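Local coordinates for pngf-ii (PDB 4R4X), which releases N-linked glycans from glycoproteins as a bacterial peptide:N-glycosidase (N-glycanase), at residues 51-54 / 59-62; 24-29 / 33-38; 77-82 / 125-130. One frame throughout, in Å; residues are numbered along the deposited sequence.

Contact 1: residues 51-54 / 59-62. With ZN (zinc ion), chain B.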
loop_
_atom_site.group_PDB
_atom_site.type_symbol
_atom_site.label_atom_id
_atom_site.label_comp_id
_atom_site.label_asym_id
_atom_site.label_seq_id
_atom_site.Cartn_x
_atom_site.Cartn_y
_atom_site.Cartn_z
ATOM N N ASN A 51 12.803 20.182 19.015
ATOM C CA ASN A 51 13.017 19.644 20.347
ATOM C C ASN A 51 13.105 20.792 21.382
ATOM O O ASN A 51 13.605 21.863 21.086
ATOM C CB ASN A 51 14.287 18.796 20.282
ATOM C CG ASN A 51 14.639 18.155 21.596
ATOM O OD1 ASN A 51 14.258 17.010 21.861
ATOM N ND2 ASN A 51 15.390 18.865 22.417
ATOM N N GLU A 52 12.584 20.580 22.585
ATOM C CA GLU A 52 12.737 21.545 23.666
ATOM C C GLU A 52 13.061 20.810 24.945
ATOM O O GLU A 52 12.493 19.752 25.222
ATOM C CB GLU A 52 11.479 22.378 23.877
ATOM C CG GLU A 52 11.132 23.281 22.705
ATOM C CD GLU A 52 10.107 24.356 23.049
ATOM O OE1 GLU A 52 9.395 24.214 24.065
ATOM O OE2 GLU A 52 10.009 25.354 22.299
ATOM N N ILE A 53 13.983 21.372 25.716
ATOM C CA ILE A 53 14.414 20.789 26.967
ATOM C C ILE A 53 14.103 21.766 28.068
ATOM O O ILE A 53 14.470 22.922 27.963
ATOM C CB ILE A 53 15.928 20.528 26.976
ATOM C CG1 ILE A 53 16.268 19.546 25.860
ATOM C CG2 ILE A 53 16.358 20.023 28.350
ATOM C CD1 ILE A 53 17.711 19.099 25.804
ATOM N N ASN A 54 13.431 21.275 29.106
ATOM C CA ASN A 54 13.160 22.018 30.316
ATOM C C ASN A 54 14.333 21.764 31.241
ATOM O O ASN A 54 14.551 20.636 31.655
ATOM C CB ASN A 54 11.855 21.524 30.948
ATOM C CG ASN A 54 11.526 22.245 32.247
ATOM O OD1 ASN A 54 12.405 22.816 32.898
ATOM N ND2 ASN A 54 10.255 22.226 32.624
ATOM N N GLU A 59 13.167 17.436 31.393
ATOM C CA GLU A 59 12.134 16.891 30.528
ATOM C C GLU A 59 12.454 17.293 29.086
ATOM O O GLU A 59 12.506 18.471 28.778
ATOM C CB GLU A 59 10.741 17.384 30.918
ATOM C CG GLU A 59 9.644 16.738 30.078
ATOM C CD GLU A 59 8.283 16.710 30.762
ATOM O OE1 GLU A 59 8.101 17.411 31.777
ATOM O OE2 GLU A 59 7.385 15.978 30.279
ATOM N N VAL A 60 12.693 16.293 28.243
ATOM C CA VAL A 60 12.938 16.475 26.819
ATOM C C VAL A 60 11.605 16.283 26.077
ATOM O O VAL A 60 10.951 15.224 26.191
ATOM C CB VAL A 60 13.975 15.466 26.316
ATOM C CG1 VAL A 60 14.280 15.644 24.835
ATOM C CG2 VAL A 60 15.256 15.578 27.140
ATOM N N SER A 61 11.201 17.307 25.335
ATOM C CA SER A 61 9.962 17.256 24.553
ATOM C C SER A 61 10.279 17.328 23.068
ATOM O O SER A 61 11.032 18.187 22.619
ATOM C CB SER A 61 9.028 18.387 24.946
ATOM O OG SER A 61 8.536 18.197 26.265
ATOM N N GLN A 62 9.716 16.392 22.324
ATOM C CA GLN A 62 9.856 16.347 20.898
ATOM C C GLN A 62 8.500 16.687 20.292
ATOM O O GLN A 62 7.496 16.091 20.658
ATOM C CB GLN A 62 10.296 14.945 20.476
ATOM C CG GLN A 62 10.826 14.879 19.066
ATOM C CD GLN A 62 12.203 15.496 18.897
ATOM O OE1 GLN A 62 12.977 15.643 19.848
ATOM N NE2 GLN A 62 12.527 15.834 17.665
HETATM ZN ZN ZN B . 9.033 26.419 24.360
#
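E52 and S61 face each other as a hydrogen-bonded pair of an antiparallel beta hairpin, formed by strands 48-54 and 59-65. E52 N gives its hydrogen to S61 O at 2.9 Å, and S61 N returns one to E52 O at 2.8 Å, both nearly straight. N54 N also gives a hydrogen bond to E59 O.

The E52 side chain leaves this grip for the zinc ion. Its CB stands on the face of S61, but the chain then leads away from strand 59-62: CG is anti to the carbonyl carbon (chi1 -65°) and the rest is extended. CG of E52 is still 4.1 Å from the zinc ion; CD of E52 comes to 2.7 Å because the carboxylate grips the metal with both oxygens. OE1 of E52 is 2.3 Å from the zinc ion and OE2 of E52 2.5 Å, a bidentate mode, with D159 as the second protein ligand. The two backbone bonds on E52 fix the root of this chelating arm.

On the same face as E52, S61 stays close to the backbone, its CB 3.7 Å from E52 O, while S61 OG bonds OG of S75. On the opposite face, I53 CG1 and V60 CG2 pack loosely at 4.3 Å.

The hairpin is flanked by strand 31-36 beside 51-54 and by strand 70-76 beside 59-62; the loop carrying I127 and Q130 covers the face of I53 and V60.

Contact 2: residues 24-29 / 33-38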
loop_
_atom_site.group_PDB
_atom_site.type_symbol
_atom_site.label_atom_id
_atom_site.label_comp_id
_atom_site.label_asym_id
_atom_site.label_seq_id
_atom_site.Cartn_x
_atom_site.Cartn_y
_atom_site.Cartn_z
ATOM N N ILE A 24 19.971 25.320 14.400
ATOM C CA ILE A 24 20.009 26.421 15.358
ATOM C C ILE A 24 19.585 25.936 16.743
ATOM O O ILE A 24 18.570 25.266 16.883
ATOM C CB ILE A 24 19.087 27.585 14.925
ATOM C CG1 ILE A 24 19.432 28.036 13.497
ATOM C CG2 ILE A 24 19.171 28.741 15.931
ATOM C CD1 ILE A 24 18.521 29.110 12.919
ATOM N N SER A 25 20.349 26.316 17.766
ATOM C CA SER A 25 19.959 26.083 19.156
ATOM C C SER A 25 19.722 27.443 19.778
ATOM O O SER A 25 20.553 28.359 19.611
ATOM C CB SER A 25 21.054 25.325 19.911
ATOM O OG SER A 25 20.784 25.192 21.315
ATOM N N ILE A 26 18.600 27.591 20.474
ATOM C CA ILE A 26 18.341 28.777 21.272
ATOM C C ILE A 26 18.211 28.362 22.718
ATOM O O ILE A 26 17.413 27.474 23.050
ATOM C CB ILE A 26 17.080 29.514 20.813
ATOM C CG1 ILE A 26 17.244 29.939 19.354
ATOM C CG2 ILE A 26 16.831 30.724 21.705
ATOM C CD1 ILE A 26 15.997 30.537 18.747
ATOM N N THR A 27 18.990 28.986 23.596
ATOM C CA THR A 27 19.102 28.454 24.935
ATOM C C THR A 27 19.342 29.508 26.002
ATOM O O THR A 27 20.000 30.515 25.749
ATOM C CB THR A 27 20.227 27.394 24.961
ATOM O OG1 THR A 27 20.176 26.679 26.194
ATOM C CG2 THR A 27 21.602 28.029 24.790
ATOM N N ASN A 28 18.770 29.271 27.173
ATOM C CA ASN A 28 19.087 30.009 28.384
ATOM C C ASN A 28 19.090 29.003 29.527
ATOM O O ASN A 28 18.895 27.804 29.293
ATOM C CB ASN A 28 18.107 31.189 28.610
ATOM C CG ASN A 28 16.636 30.770 28.619
ATOM O OD1 ASN A 28 15.779 31.394 28.001
ATOM N ND2 ASN A 28 16.348 29.735 29.318
ATOM N N SER A 29 19.283 29.456 30.762
ATOM C CA SER A 29 19.402 28.516 31.880
ATOM C C SER A 29 18.121 27.744 32.207
ATOM O O SER A 29 18.192 26.769 32.940
ATOM C CB SER A 29 19.927 29.220 33.131
ATOM O OG SER A 29 19.016 30.210 33.566
ATOM N N LEU A 33 15.736 25.310 22.922
ATOM C CA LEU A 33 14.966 24.980 21.735
ATOM C C LEU A 33 15.946 24.585 20.639
ATOM O O LEU A 33 16.939 25.270 20.435
ATOM C CB LEU A 33 14.122 26.187 21.317
ATOM C CG LEU A 33 13.488 26.080 19.932
ATOM C CD1 LEU A 33 12.351 25.103 20.029
ATOM C CD2 LEU A 33 13.013 27.443 19.434
ATOM N N LEU A 34 15.696 23.453 19.981
ATOM C CA LEU A 34 16.534 22.993 18.900
ATOM C C LEU A 34 15.727 22.849 17.618
ATOM O O LEU A 34 14.733 22.104 17.545
ATOM C CB LEU A 34 17.231 21.678 19.276
ATOM C CG LEU A 34 18.005 20.964 18.162
ATOM C CD1 LEU A 34 19.151 21.813 17.610
ATOM C CD2 LEU A 34 18.515 19.622 18.681
ATOM N N PHE A 35 16.135 23.600 16.614
ATOM C CA PHE A 35 15.468 23.556 15.340
ATOM C C PHE A 35 16.453 23.907 14.223
ATOM O O PHE A 35 17.647 23.520 14.288
ATOM C CB PHE A 35 14.120 24.363 15.369
ATOM C CG PHE A 35 14.230 25.876 15.583
ATOM C CD1 PHE A 35 15.415 26.527 15.889
ATOM C CD2 PHE A 35 13.067 26.644 15.518
ATOM C CE1 PHE A 35 15.435 27.912 16.090
ATOM C CE2 PHE A 35 13.076 28.017 15.725
ATOM C CZ PHE A 35 14.278 28.662 15.996
ATOM N N ASN A 36 15.972 24.576 13.187
ATOM C CA ASN A 36 16.817 24.977 12.090
ATOM C C ASN A 36 16.271 26.222 11.380
ATOM O O ASN A 36 15.211 26.733 11.734
ATOM C CB ASN A 36 17.021 23.813 11.128
ATOM C CG ASN A 36 15.740 23.374 10.442
ATOM O OD1 ASN A 36 14.946 24.204 9.966
ATOM N ND2 ASN A 36 15.547 22.049 10.353
ATOM N N GLU A 37 17.021 26.700 10.395
ATOM C CA GLU A 37 16.677 27.937 9.655
ATOM C C GLU A 37 15.309 27.898 8.981
ATOM O O GLU A 37 14.480 28.814 9.154
ATOM C CB GLU A 37 17.775 28.264 8.618
ATOM C CG GLU A 37 18.826 29.197 9.201
ATOM C CD GLU A 37 20.040 29.423 8.309
ATOM O OE1 GLU A 37 20.086 28.881 7.176
ATOM O OE2 GLU A 37 20.950 30.149 8.775
ATOM N N LYS A 38 15.058 26.832 8.236
ATOM C CA LYS A 38 13.802 26.715 7.503
ATOM C C LYS A 38 12.600 26.670 8.424
ATOM O O LYS A 38 11.577 27.254 8.125
ATOM C CB LYS A 38 13.810 25.495 6.606
ATOM C CG LYS A 38 14.554 25.694 5.299
ATOM C CD LYS A 38 14.769 24.345 4.629
ATOM C CE LYS A 38 14.742 24.418 3.111
ATOM N NZ LYS A 38 14.096 23.190 2.570
#
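I24 and I26 pack against the F35 ring on one face of a beta hairpin, strands 23-27 and 31-36, within the N-glycanase N-terminal domain. I26 CD1 comes obliquely to F35 CZ at 3.7 Å, and I24 CG2 lies 3.8 Å from F35 CE1. The carbonyl of I24 meets the ring at its edge, in plane, with I24 O 3.5 Å from F35 CD1. L33, two residues earlier on the same strand, lays CD2 over one face of that ring, offset toward the rim. F35 holds its ring there with CG wedged between backbone N and carbonyl carbon (chi1 65°).

Paired backbone bonds set this register: I24 with F35 and I26 with L33 are both hydrogen-bonded pairs, the shortest link being L33 N to I26 O at 2.7 Å. Between them S25 and L34 form a non-hydrogen-bonded pair on the other face, where L34 CD1 swings to within 3.6 Å of I24 O.

Farther out, strand 3-12 borders 24-27 and strand 48-54 borders 33-36, while K40 of helix 37-40 touches both I24 and F35. N36 is the N-cap of that helix, its OD1 accepting from I39 N. At the start of that helix the E37 side chain crosses that of I24 at about a right angle, E37 CG 3.7 Å from I24 CD1.

Contact 3: residues 77-82 / 125-130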
loop_
_atom_site.group_PDB
_atom_site.type_symbol
_atom_site.label_atom_id
_atom_site.label_comp_id
_atom_site.label_asym_id
_atom_site.label_seq_id
_atom_site.Cartn_x
_atom_site.Cartn_y
_atom_site.Cartn_z
ATOM N N ASN A 77 11.708 12.288 30.566
ATOM C CA ASN A 77 12.674 12.927 31.459
ATOM C C ASN A 77 13.854 12.027 31.848
ATOM O O ASN A 77 14.598 12.342 32.780
ATOM C CB ASN A 77 11.970 13.479 32.684
ATOM C CG ASN A 77 11.519 12.397 33.638
ATOM O OD1 ASN A 77 11.562 11.212 33.325
ATOM N ND2 ASN A 77 11.099 12.807 34.822
ATOM N N THR A 78 14.029 10.932 31.120
ATOM C CA THR A 78 15.126 10.002 31.362
ATOM C C THR A 78 16.181 10.001 30.260
ATOM O O THR A 78 17.197 9.313 30.388
ATOM C CB THR A 78 14.620 8.550 31.502
ATOM O OG1 THR A 78 14.165 8.054 30.228
ATOM C CG2 THR A 78 13.499 8.459 32.526
ATOM N N ILE A 79 15.955 10.749 29.173
ATOM C CA ILE A 79 16.834 10.641 28.001
ATOM C C ILE A 79 18.286 11.072 28.289
ATOM O O ILE A 79 19.238 10.367 27.950
ATOM C CB ILE A 79 16.289 11.471 26.808
ATOM C CG1 ILE A 79 14.968 10.864 26.312
ATOM C CG2 ILE A 79 17.316 11.522 25.679
ATOM C CD1 ILE A 79 14.436 11.481 25.028
ATOM N N LEU A 80 18.442 12.243 28.889
ATOM C CA LEU A 80 19.780 12.790 29.150
ATOM C C LEU A 80 20.559 11.870 30.092
ATOM O O LEU A 80 21.694 11.522 29.808
ATOM C CB LEU A 80 19.680 14.211 29.725
ATOM C CG LEU A 80 19.029 15.205 28.758
ATOM C CD1 LEU A 80 19.124 16.622 29.286
ATOM C CD2 LEU A 80 19.646 15.072 27.379
ATOM N N ALA A 81 19.915 11.446 31.180
ATOM C CA ALA A 81 20.558 10.576 32.179
ATOM C C ALA A 81 21.119 9.289 31.567
ATOM O O ALA A 81 22.155 8.808 32.005
ATOM C CB ALA A 81 19.577 10.253 33.312
ATOM N N LYS A 82 20.469 8.759 30.527
ATOM C CA LYS A 82 20.920 7.525 29.887
ATOM C C LYS A 82 22.138 7.650 28.975
ATOM O O LYS A 82 22.726 6.642 28.615
ATOM C CB LYS A 82 19.779 6.877 29.104
ATOM C CG LYS A 82 18.685 6.312 30.001
ATOM C CD LYS A 82 17.476 5.880 29.185
ATOM C CE LYS A 82 16.382 5.360 30.096
ATOM N NZ LYS A 82 15.133 5.138 29.337
ATOM N N PRO A 125 23.782 20.798 18.758
ATOM C CA PRO A 125 23.142 20.610 17.443
ATOM C C PRO A 125 22.351 19.310 17.326
ATOM O O PRO A 125 21.696 19.077 16.296
ATOM C CB PRO A 125 24.349 20.606 16.489
ATOM C CG PRO A 125 25.425 19.969 17.312
ATOM C CD PRO A 125 25.225 20.506 18.708
ATOM N N SER A 126 22.420 18.459 18.355
ATOM C CA SER A 126 21.642 17.217 18.412
ATOM C C SER A 126 21.328 16.914 19.881
ATOM O O SER A 126 21.760 17.626 20.770
ATOM C CB SER A 126 22.411 16.043 17.774
ATOM O OG SER A 126 23.474 15.620 18.612
ATOM N N ILE A 127 20.595 15.853 20.145
ATOM C CA ILE A 127 20.321 15.475 21.550
ATOM C C ILE A 127 21.597 15.052 22.349
ATOM O O ILE A 127 21.631 15.148 23.596
ATOM C CB ILE A 127 19.287 14.338 21.583
ATOM C CG1 ILE A 127 18.682 14.169 22.992
ATOM C CG2 ILE A 127 19.914 13.045 21.072
ATOM C CD1 ILE A 127 17.985 15.390 23.547
ATOM N N LEU A 128 22.630 14.575 21.644
ATOM C CA LEU A 128 23.818 14.031 22.311
ATOM C C LEU A 128 24.637 15.095 23.011
ATOM O O LEU A 128 24.973 16.120 22.426
ATOM C CB LEU A 128 24.714 13.286 21.336
ATOM C CG LEU A 128 24.083 12.051 20.701
ATOM C CD1 LEU A 128 25.046 11.431 19.706
ATOM C CD2 LEU A 128 23.638 11.051 21.753
ATOM N N GLY A 129 24.931 14.857 24.284
ATOM C CA GLY A 129 25.749 15.772 25.080
ATOM C C GLY A 129 25.057 16.958 25.716
ATOM O O GLY A 129 25.731 17.790 26.339
ATOM N N GLN A 130 23.726 17.039 25.578
ATOM C CA GLN A 130 22.952 18.191 26.038
ATOM C C GLN A 130 23.005 18.402 27.535
ATOM O O GLN A 130 22.686 19.481 27.994
ATOM C CB GLN A 130 21.475 18.015 25.698
ATOM C CG GLN A 130 21.154 18.135 24.232
ATOM C CD GLN A 130 20.988 19.556 23.774
ATOM O OE1 GLN A 130 20.750 20.481 24.568
ATOM N NE2 GLN A 130 21.081 19.742 22.472
#
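I127 and Q130, the first and last residues of a type II beta turn, touch I79 and L80 of a short, weakly bonded helical turn at about 79-82. The contact between the two is wholly apolar. I79 sends its CG2 branch across I127 at about a right angle, CG2 to CG1 of I127 4.0 Å apart. L80 uses one methyl for two neighbours: its CD2 lies 4.2 Å from I127 CD1 and 3.9 Å from CB of Q130. I127 can serve both residues because CG1 is anti to the backbone N (chi1 -164°), with CD1 bent back toward L80. L80 and I127 both touch V60 of strand 59-65, so the apolar cluster reaches that strand.

Polar bonds among the segments' own residues stay within each segment. K82 NZ donates to T78 OG1 across the helical turn at 3.2 Å. In the loop, G129 takes a positive phi of 83° at the third turn position, as type II turns require, and the Q130 N to I127 O bond is weak. Q83, just past the helix, links it to the loop, OE1 to G129 N and NE2 to I127 O. Q130 OE1 accepts from R55 NH2; the Q130 chain, bent at chi2, folds NE2 back onto S126 O at 2.8 Å, nearly straight, with the oxygen in its amide plane.

How the contacts relate
All three contacts belong to the N-terminal part of the chain, and contact 1 lies between the others. Its strand 48-54 neighbours strand 31-36 of contact 2; the centres of contacts 1 and 2 are 11 Å apart, and N51 O lies 2.8 Å from L34 N in a probable hydrogen bond. The zinc-binding E52 meets contact 2 where its OE2 packs 3.3 Å from L33 CD1. Toward contact 3, centred 9 Å away, V60 CG1 meets I127 CD1 at 3.9 Å, on the face turned from the metal. Contacts 2 and 3, 15 Å apart by centres, still touch through L34 CD2 and S126 CA at 4.0 Å. The Q130 side chain stays about 13 Å from the zinc ion.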